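Local coordinates for flagellar hook-associated protein (Burkholderia pseudomallei, PDB 4UT1), which forms part of the junction between the flagellar hook and filament, and probably acts as a structural component of the bacterial flagellum, at residues 178-183 with 237-242; 315-320 with 581-586; 482-487 with 519-524. One frame throughout, in Å; residues are numbered along the deposited sequence.

Contact 1 (178-183 with 237-242); sequences SYTSQI and QPLVVG. With EDO (1,2-ethanediol), chain E.
Thr180 of the long helix 134-193 meets Leu239 and Val240 mainly through carbon. Its methyl CG2 lies 3.7 Å from Leu239 CB, with the tip CD1 of the same leucine a little farther off. Val240 uses its CG2 branch. Val240 CG2 sits 3.4 Å from the backbone Thr180 O and also reaches Thr180 CB. One turn further along the helix, Ile183 CG2 touches Val240 CG2 at 3.9 Å, and the two side chains run at about a right angle to each other. Ile183 also packs on Ala210, Val211 and Leu214 of helix 201-215. Leu239 and Val240 both point to the helix and stand opposite Val231 in a classic beta bulge, which is consistent with two consecutive residues facing the same way. The bulge lies in strand 238-241 of an antiparallel sheet, so the contact packs this sheet against the helix. Its helical half falls in a predicted coiled coil. The polar part is kept to the side. Thr180 OG1 sits between the backbone N and carbonyl carbon (chi1 57°), which turns it back toward its own helix. Ile176 O and Asn177 O of that helix are both within hydrogen-bonding reach of Thr180 OG1. Thr180 OG1 is also 2.7 Å from O2 of a bound 1,2-ethanediol. The diol bonds further to Ser245 OG and Asn177 O.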
loop_
_atom_site.group_PDB
_atom_site.type_symbol
_atom_site.label_atom_id
_atom_site.label_comp_id
_atom_site.label_asym_id
_atom_site.label_seq_id
_atom_site.Cartn_x
_atom_site.Cartn_y
_atom_site.Cartn_z
ATOM N N SER A 178 35.429 2.575 -15.454
ATOM C CA SER A 178 36.672 3.328 -15.535
ATOM C C SER A 178 37.781 2.662 -14.731
ATOM O O SER A 178 38.892 2.501 -15.211
ATOM C CB SER A 178 36.468 4.765 -15.036
ATOM O OG SER A 178 35.668 5.496 -15.941
ATOM N N TYR A 179 37.474 2.275 -13.499
ATOM C CA TYR A 179 38.473 1.654 -12.636
ATOM C C TYR A 179 38.884 0.245 -13.060
ATOM O O TYR A 179 40.056 -0.119 -12.954
ATOM C CB TYR A 179 37.976 1.627 -11.195
ATOM C CG TYR A 179 37.989 3.006 -10.569
ATOM C CD1 TYR A 179 39.171 3.729 -10.475
ATOM C CD2 TYR A 179 36.825 3.585 -10.079
ATOM C CE1 TYR A 179 39.194 5.001 -9.912
ATOM C CE2 TYR A 179 36.838 4.846 -9.513
ATOM C CZ TYR A 179 38.023 5.547 -9.428
ATOM O OH TYR A 179 38.030 6.798 -8.868
ATOM N N THR A 180 37.933 -0.554 -13.529
ATOM C CA THR A 180 38.272 -1.902 -13.962
ATOM C C THR A 180 39.171 -1.851 -15.197
ATOM O O THR A 180 40.145 -2.595 -15.287
ATOM C CB THR A 180 37.012 -2.732 -14.247
ATOM O OG1 THR A 180 36.211 -2.071 -15.241
ATOM C CG2 THR A 180 36.198 -2.888 -12.962
ATOM N N SER A 181 38.849 -0.968 -16.138
ATOM C CA SER A 181 39.704 -0.750 -17.294
ATOM C C SER A 181 41.111 -0.323 -16.866
ATOM O O SER A 181 42.101 -0.786 -17.432
ATOM C CB SER A 181 39.091 0.299 -18.221
ATOM O OG SER A 181 39.990 0.610 -19.269
ATOM N N GLN A 182 41.200 0.546 -15.862
ATOM C CA GLN A 182 42.492 1.019 -15.365
ATOM C C GLN A 182 43.321 -0.110 -14.784
ATOM O O GLN A 182 44.533 -0.186 -15.002
ATOM C CB GLN A 182 42.314 2.093 -14.292
ATOM C CG GLN A 182 41.760 3.399 -14.774
ATOM C CD GLN A 182 41.550 4.370 -13.620
ATOM O OE1 GLN A 182 42.219 4.272 -12.590
ATOM N NE2 GLN A 182 40.606 5.293 -13.777
ATOM N N ILE A 183 42.658 -0.985 -14.041
ATOM C CA ILE A 183 43.321 -2.105 -13.396
ATOM C C ILE A 183 43.796 -3.140 -14.433
ATOM O O ILE A 183 44.902 -3.678 -14.316
ATOM C CB ILE A 183 42.390 -2.765 -12.358
ATOM C CG1 ILE A 183 42.164 -1.801 -11.176
ATOM C CG2 ILE A 183 42.969 -4.089 -11.878
ATOM C CD1 ILE A 183 40.946 -2.133 -10.318
ATOM N N GLN A 237 30.871 -12.303 -10.359
ATOM C CA GLN A 237 31.031 -11.721 -11.690
ATOM C C GLN A 237 32.440 -11.162 -11.859
ATOM O O GLN A 237 32.873 -10.319 -11.081
ATOM C CB GLN A 237 29.973 -10.629 -11.921
ATOM C CG GLN A 237 30.220 -9.734 -13.128
ATOM C CD GLN A 237 30.152 -10.477 -14.438
ATOM O OE1 GLN A 237 29.209 -11.226 -14.692
ATOM N NE2 GLN A 237 31.155 -10.276 -15.284
ATOM N N PRO A 238 33.180 -11.652 -12.865
ATOM C CA PRO A 238 34.511 -11.072 -13.068
ATOM C C PRO A 238 34.440 -9.607 -13.501
ATOM O O PRO A 238 33.542 -9.229 -14.257
ATOM C CB PRO A 238 35.117 -11.943 -14.179
ATOM C CG PRO A 238 33.953 -12.546 -14.879
ATOM C CD PRO A 238 32.865 -12.710 -13.842
ATOM N N LEU A 239 35.381 -8.800 -13.022
ATOM C CA LEU A 239 35.515 -7.420 -13.465
ATOM C C LEU A 239 36.832 -7.224 -14.205
ATOM O O LEU A 239 36.904 -6.497 -15.197
ATOM C CB LEU A 239 35.452 -6.463 -12.284
ATOM C CG LEU A 239 34.102 -6.385 -11.563
ATOM C CD1 LEU A 239 34.208 -5.307 -10.521
ATOM C CD2 LEU A 239 32.956 -6.107 -12.545
ATOM N N VAL A 240 37.873 -7.862 -13.686
ATOM C CA VAL A 240 39.190 -7.849 -14.327
ATOM C C VAL A 240 39.757 -9.255 -14.340
ATOM O O VAL A 240 39.748 -9.951 -13.324
ATOM C CB VAL A 240 40.192 -6.929 -13.610
ATOM C CG1 VAL A 240 41.582 -7.065 -14.252
ATOM C CG2 VAL A 240 39.728 -5.485 -13.633
ATOM N N VAL A 241 40.247 -9.672 -15.501
ATOM C CA VAL A 241 40.960 -10.930 -15.632
ATOM C C VAL A 241 42.182 -10.657 -16.488
ATOM O O VAL A 241 42.049 -10.432 -17.690
ATOM C CB VAL A 241 40.105 -12.026 -16.282
ATOM C CG1 VAL A 241 40.951 -13.259 -16.574
ATOM C CG2 VAL A 241 38.919 -12.376 -15.401
ATOM N N GLY A 242 43.352 -10.644 -15.858
ATOM C CA GLY A 242 44.591 -10.276 -16.533
ATOM C C GLY A 242 44.518 -8.883 -17.131
ATOM O O GLY A 242 44.258 -7.905 -16.426
HETATM C C1 EDO E . 34.916 -0.296 -19.481
HETATM O O1 EDO E . 35.859 0.766 -19.556
HETATM C C2 EDO E . 35.606 -1.640 -19.294
HETATM O O2 EDO E . 35.864 -1.922 -17.914
#

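Contact 2 (315-320 with 581-586)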
loop_
_atom_site.group_PDB
_atom_site.type_symbol
_atom_site.label_atom_id
_atom_site.label_comp_id
_atom_site.label_asym_id
_atom_site.label_seq_id
_atom_site.Cartn_x
_atom_site.Cartn_y
_atom_site.Cartn_z
ATOM N N ALA A 315 -9.421 6.606 0.932
ATOM C CA ALA A 315 -10.364 6.823 -0.159
ATOM C C ALA A 315 -11.493 5.789 -0.143
ATOM O O ALA A 315 -12.661 6.143 -0.275
ATOM C CB ALA A 315 -9.635 6.800 -1.502
ATOM N N SER A 316 -11.142 4.521 0.039
ATOM C CA SER A 316 -12.126 3.457 0.002
ATOM C C SER A 316 -13.145 3.609 1.133
ATOM O O SER A 316 -14.343 3.477 0.916
ATOM C CB SER A 316 -11.446 2.090 0.086
ATOM O OG SER A 316 -10.712 1.821 -1.100
ATOM N N GLN A 317 -12.654 3.868 2.335
ATOM C CA GLN A 317 -13.541 4.058 3.487
ATOM C C GLN A 317 -14.468 5.251 3.350
ATOM O O GLN A 317 -15.644 5.178 3.711
ATOM C CB GLN A 317 -12.738 4.228 4.766
ATOM C CG GLN A 317 -12.127 2.967 5.287
ATOM C CD GLN A 317 -11.404 3.210 6.585
ATOM O OE1 GLN A 317 -12.025 3.275 7.642
ATOM N NE2 GLN A 317 -10.091 3.387 6.513
ATOM N N VAL A 318 -13.939 6.360 2.866
ATOM C CA VAL A 318 -14.722 7.574 2.759
ATOM C C VAL A 318 -15.765 7.382 1.666
ATOM O O VAL A 318 -16.946 7.681 1.857
ATOM C CB VAL A 318 -13.814 8.808 2.479
ATOM C CG1 VAL A 318 -14.628 9.992 1.980
ATOM C CG2 VAL A 318 -13.044 9.169 3.741
ATOM N N ASN A 319 -15.337 6.815 0.543
ATOM C CA ASN A 319 -16.240 6.548 -0.567
ATOM C C ASN A 319 -17.376 5.624 -0.146
ATOM O O ASN A 319 -18.526 5.858 -0.501
ATOM C CB ASN A 319 -15.490 5.934 -1.760
ATOM C CG ASN A 319 -14.607 6.944 -2.467
ATOM O OD1 ASN A 319 -14.747 8.138 -2.257
ATOM N ND2 ASN A 319 -13.689 6.461 -3.310
ATOM N N ALA A 320 -17.048 4.590 0.623
ATOM C CA ALA A 320 -18.047 3.596 1.020
ATOM C C ALA A 320 -19.068 4.208 1.966
ATOM O O ALA A 320 -20.275 3.914 1.872
ATOM C CB ALA A 320 -17.376 2.383 1.684
ATOM N N VAL A 581 -12.196 8.112 11.347
ATOM C CA VAL A 581 -10.873 8.356 11.905
ATOM C C VAL A 581 -10.485 7.320 12.961
ATOM O O VAL A 581 -9.301 7.122 13.226
ATOM C CB VAL A 581 -10.777 9.753 12.534
ATOM C CG1 VAL A 581 -11.521 9.796 13.866
ATOM C CG2 VAL A 581 -9.314 10.138 12.737
ATOM N N ASN A 582 -11.477 6.670 13.571
ATOM C CA ASN A 582 -11.208 5.694 14.624
ATOM C C ASN A 582 -11.279 4.251 14.154
ATOM O O ASN A 582 -11.046 3.328 14.928
ATOM C CB ASN A 582 -12.177 5.904 15.786
ATOM C CG ASN A 582 -12.035 7.268 16.411
ATOM O OD1 ASN A 582 -10.925 7.707 16.717
ATOM N ND2 ASN A 582 -13.151 7.961 16.586
ATOM N N SER A 583 -11.599 4.054 12.880
ATOM C CA SER A 583 -11.705 2.720 12.311
ATOM C C SER A 583 -10.358 2.009 12.212
ATOM O O SER A 583 -9.366 2.598 11.779
ATOM C CB SER A 583 -12.343 2.795 10.922
ATOM O OG SER A 583 -12.268 1.538 10.280
ATOM N N LYS A 584 -10.317 0.732 12.581
ATOM C CA LYS A 584 -9.062 -0.011 12.491
ATOM C C LYS A 584 -8.979 -0.854 11.219
ATOM O O LYS A 584 -9.336 -2.036 11.208
ATOM C CB LYS A 584 -8.883 -0.882 13.732
ATOM C CG LYS A 584 -8.839 -0.070 15.015
ATOM C CD LYS A 584 -8.484 -0.930 16.216
ATOM C CE LYS A 584 -8.633 -0.148 17.510
ATOM N NZ LYS A 584 -8.224 -0.945 18.695
ATOM N N THR A 585 -8.467 -0.247 10.152
ATOM C CA THR A 585 -8.494 -0.865 8.834
ATOM C C THR A 585 -7.139 -1.380 8.380
ATOM O O THR A 585 -7.041 -2.080 7.367
ATOM C CB THR A 585 -9.015 0.129 7.782
ATOM O OG1 THR A 585 -8.181 1.299 7.772
ATOM C CG2 THR A 585 -10.454 0.523 8.101
ATOM N N MET A 586 -6.098 -1.028 9.128
ATOM C CA MET A 586 -4.737 -1.356 8.746
ATOM C C MET A 586 -4.141 -2.421 9.656
ATOM O O MET A 586 -4.591 -2.604 10.794
ATOM C CB MET A 586 -3.859 -0.096 8.758
ATOM C CG MET A 586 -4.373 1.028 7.849
ATOM S SD MET A 586 -4.676 0.478 6.152
ATOM C CE MET A 586 -3.025 0.007 5.637
#
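Gln317 lays the face of its amide over the methyl of Thr585. Thr585 CG2 is 3.2 Å from Gln317 CD, nearly along the normal to the amide plane. It is just as near to Gln317 OE1 and only slightly farther from NE2, so the fit is tight. The glutamine is extended beyond CG (chi2 -177°), which carries the amide from helix 287-322 across to the segment 581-586. A twist about the last bond (chi3 80°) turns its flat side to Thr585. The two side chains meet from opposite directions. Residues 581-586 belong to the connection between helices 572-579 and 593-630, where Thr585 and Met586 form a classic beta bulge opposite Thr591. The contact sets this connection against helix 287-322. Leu593, at the start of helix 593-630, touches both Gln317 and Thr585. At the oxygen end of the amide, Ser583 OG donates a weak hydrogen bond of 3.2 Å to Gln317 OE1, coming from the same face as the methyl. At the nitrogen end, Thr585 OG1 is 3.1 Å from Gln317 NE2, but the angle is too poor for a bond. Both groups turn to Ser313 OG instead: Thr585 OG1 with a hydrogen bond, Gln317 NE2 with a weak one.

Contact 3 (482-487 with 519-524); sequences LAYNAA and VPYDPS. With EDO (1,2-ethanediol), chain I.
Tyr484 and Tyr521 set their rings at right angles, with planes at 90° and centroids 5.9 Å apart. Tyr484 brings the CE1 corner of its ring to the edge of the Tyr521 ring, with Tyr484 CE1 3.8 Å from Tyr521 CD2 and near that ring's plane. Tyr521 CB lies close to the same Tyr484 carbon. Both tyrosines hold CG anti to the backbone N (chi1 179° in Tyr484, 178° in Tyr521). In Tyr484 this carries the far end of the ring toward the segment 519-524. A second van der Waals touch is at the end of that ring, where the hydroxyl oxygen Tyr484 OH rests 3.6 Å from Pro523 CG. Pro554 and Leu491 also pack on Tyr484.

No hydrogen bond joins the two segments. The polar atoms are served separately. Tyr521 OH bonds to Gly552 O and weakly to Leu550 O, which fixes the far end of its ring. Asp522 OD1 accepts from Ser524 N at 3.0 Å and from Ser524 OG at 2.6 Å, both from the same face of the carboxylate. The backbone bond makes this an Asx turn, just after Tyr521. Asp522 N donates to O2 of a 1,2-ethanediol at 2.7 Å, and the diol bonds further to Gly526 O.

Tyr521, just past the end of strand 519-520, meets Tyr484 of strand 480-485 although strand 490-492 lies between those strands. The arrangement belongs to the margin of one of the antiparallel sheets of the D3 domain, where the chain leaves the edge strand 519-520.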
loop_
_atom_site.group_PDB
_atom_site.type_symbol
_atom_site.label_atom_id
_atom_site.label_comp_id
_atom_site.label_asym_id
_atom_site.label_seq_id
_atom_site.Cartn_x
_atom_site.Cartn_y
_atom_site.Cartn_z
ATOM N N LEU A 482 -44.777 -0.321 11.527
ATOM C CA LEU A 482 -44.789 -1.413 12.480
ATOM C C LEU A 482 -45.862 -1.099 13.494
ATOM O O LEU A 482 -46.048 0.053 13.850
ATOM C CB LEU A 482 -43.432 -1.569 13.154
ATOM C CG LEU A 482 -42.274 -1.726 12.162
ATOM C CD1 LEU A 482 -40.980 -1.900 12.918
ATOM C CD2 LEU A 482 -42.557 -2.928 11.232
ATOM N N ALA A 483 -46.573 -2.123 13.943
ATOM C CA ALA A 483 -47.599 -1.959 14.971
ATOM C C ALA A 483 -47.367 -2.983 16.080
ATOM O O ALA A 483 -47.028 -4.140 15.804
ATOM C CB ALA A 483 -48.981 -2.116 14.367
ATOM N N TYR A 484 -47.548 -2.564 17.329
ATOM C CA TYR A 484 -47.328 -3.443 18.471
ATOM C C TYR A 484 -48.642 -4.021 18.970
ATOM O O TYR A 484 -49.609 -3.296 19.192
ATOM C CB TYR A 484 -46.637 -2.687 19.602
ATOM C CG TYR A 484 -46.368 -3.477 20.878
ATOM C CD1 TYR A 484 -45.418 -4.484 20.906
ATOM C CD2 TYR A 484 -47.030 -3.166 22.070
ATOM C CE1 TYR A 484 -45.135 -5.174 22.063
ATOM C CE2 TYR A 484 -46.753 -3.855 23.240
ATOM C CZ TYR A 484 -45.812 -4.857 23.232
ATOM O OH TYR A 484 -45.515 -5.547 24.386
ATOM N N ASN A 485 -48.663 -5.332 19.161
ATOM C CA ASN A 485 -49.818 -5.986 19.773
ATOM C C ASN A 485 -49.505 -6.355 21.226
ATOM O O ASN A 485 -48.651 -7.195 21.476
ATOM C CB ASN A 485 -50.202 -7.220 18.954
ATOM C CG ASN A 485 -51.450 -7.881 19.474
ATOM O OD1 ASN A 485 -51.385 -8.669 20.407
ATOM N ND2 ASN A 485 -52.594 -7.545 18.892
ATOM N N ALA A 486 -50.164 -5.710 22.189
ATOM C CA ALA A 486 -49.798 -5.901 23.598
ATOM C C ALA A 486 -50.187 -7.292 24.119
ATOM O O ALA A 486 -49.545 -7.836 25.024
ATOM C CB ALA A 486 -50.440 -4.805 24.477
ATOM N N ALA A 487 -51.236 -7.856 23.543
ATOM C CA ALA A 487 -51.737 -9.165 23.987
ATOM C C ALA A 487 -50.704 -10.263 23.715
ATOM O O ALA A 487 -50.408 -11.091 24.583
ATOM C CB ALA A 487 -53.059 -9.486 23.312
ATOM N N VAL A 519 -43.089 -10.371 15.000
ATOM C CA VAL A 519 -41.778 -10.431 15.606
ATOM C C VAL A 519 -41.917 -10.186 17.103
ATOM O O VAL A 519 -42.543 -9.207 17.503
ATOM C CB VAL A 519 -40.831 -9.381 14.994
ATOM C CG1 VAL A 519 -39.504 -9.363 15.724
ATOM C CG2 VAL A 519 -40.638 -9.658 13.512
ATOM N N PRO A 520 -41.313 -11.050 17.933
ATOM C CA PRO A 520 -41.450 -10.877 19.387
ATOM C C PRO A 520 -40.768 -9.612 19.869
ATOM O O PRO A 520 -39.676 -9.295 19.400
ATOM C CB PRO A 520 -40.746 -12.112 19.968
ATOM C CG PRO A 520 -40.528 -13.047 18.797
ATOM C CD PRO A 520 -40.421 -12.170 17.594
ATOM N N TYR A 521 -41.411 -8.904 20.793
ATOM C CA TYR A 521 -40.802 -7.733 21.414
ATOM C C TYR A 521 -41.010 -7.786 22.916
ATOM O O TYR A 521 -42.149 -7.904 23.397
ATOM C CB TYR A 521 -41.369 -6.430 20.857
ATOM C CG TYR A 521 -40.753 -5.240 21.559
ATOM C CD1 TYR A 521 -39.456 -4.835 21.262
ATOM C CD2 TYR A 521 -41.445 -4.560 22.553
ATOM C CE1 TYR A 521 -38.871 -3.768 21.918
ATOM C CE2 TYR A 521 -40.870 -3.491 23.215
ATOM C CZ TYR A 521 -39.592 -3.099 22.900
ATOM O OH TYR A 521 -39.025 -2.039 23.563
ATOM N N ASP A 522 -39.897 -7.736 23.638
ATOM C CA ASP A 522 -39.885 -7.762 25.095
ATOM C C ASP A 522 -39.517 -6.378 25.634
ATOM O O ASP A 522 -38.358 -5.967 25.564
ATOM C CB ASP A 522 -38.894 -8.822 25.585
ATOM C CG ASP A 522 -38.964 -9.060 27.086
ATOM O OD1 ASP A 522 -39.510 -8.217 27.822
ATOM O OD2 ASP A 522 -38.450 -10.107 27.534
ATOM N N PRO A 523 -40.511 -5.654 26.177
ATOM C CA PRO A 523 -40.287 -4.301 26.700
ATOM C C PRO A 523 -39.232 -4.249 27.798
ATOM O O PRO A 523 -38.655 -3.183 28.039
ATOM C CB PRO A 523 -41.664 -3.904 27.252
ATOM C CG PRO A 523 -42.645 -4.763 26.476
ATOM C CD PRO A 523 -41.918 -6.075 26.299
ATOM N N SER A 524 -38.980 -5.375 28.454
ATOM C CA SER A 524 -38.002 -5.403 29.530
ATOM C C SER A 524 -36.600 -5.388 28.949
ATOM O O SER A 524 -35.635 -5.038 29.629
ATOM C CB SER A 524 -38.194 -6.632 30.428
ATOM O OG SER A 524 -37.804 -7.833 29.784
HETATM C C1 EDO I . -37.061 -10.241 22.678
HETATM O O1 EDO I . -37.850 -10.314 21.487
HETATM C C2 EDO I . -36.367 -8.885 22.707
HETATM O O2 EDO I . -37.336 -7.827 22.650
#

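The three contacts are spread along an elongated chain and do not touch one another. Contacts 1 and 3 lie on opposite sides of its centre, with centres 90 Å apart. Contact 2 lies nearest that centre, about 14 Å away. Its centre is 55 Å from that of contact 1 and 37 Å from that of contact 3. Along the chain, contact 1 closes before the others begin. Contact 3 falls between the two halves of contact 2, which joins helix 287-322 to the connection ahead of helix 593-630. Contacts 1 and 3 each hold a 1,2-ethanediol. These are separate molecules, probably additives from the crystallisation.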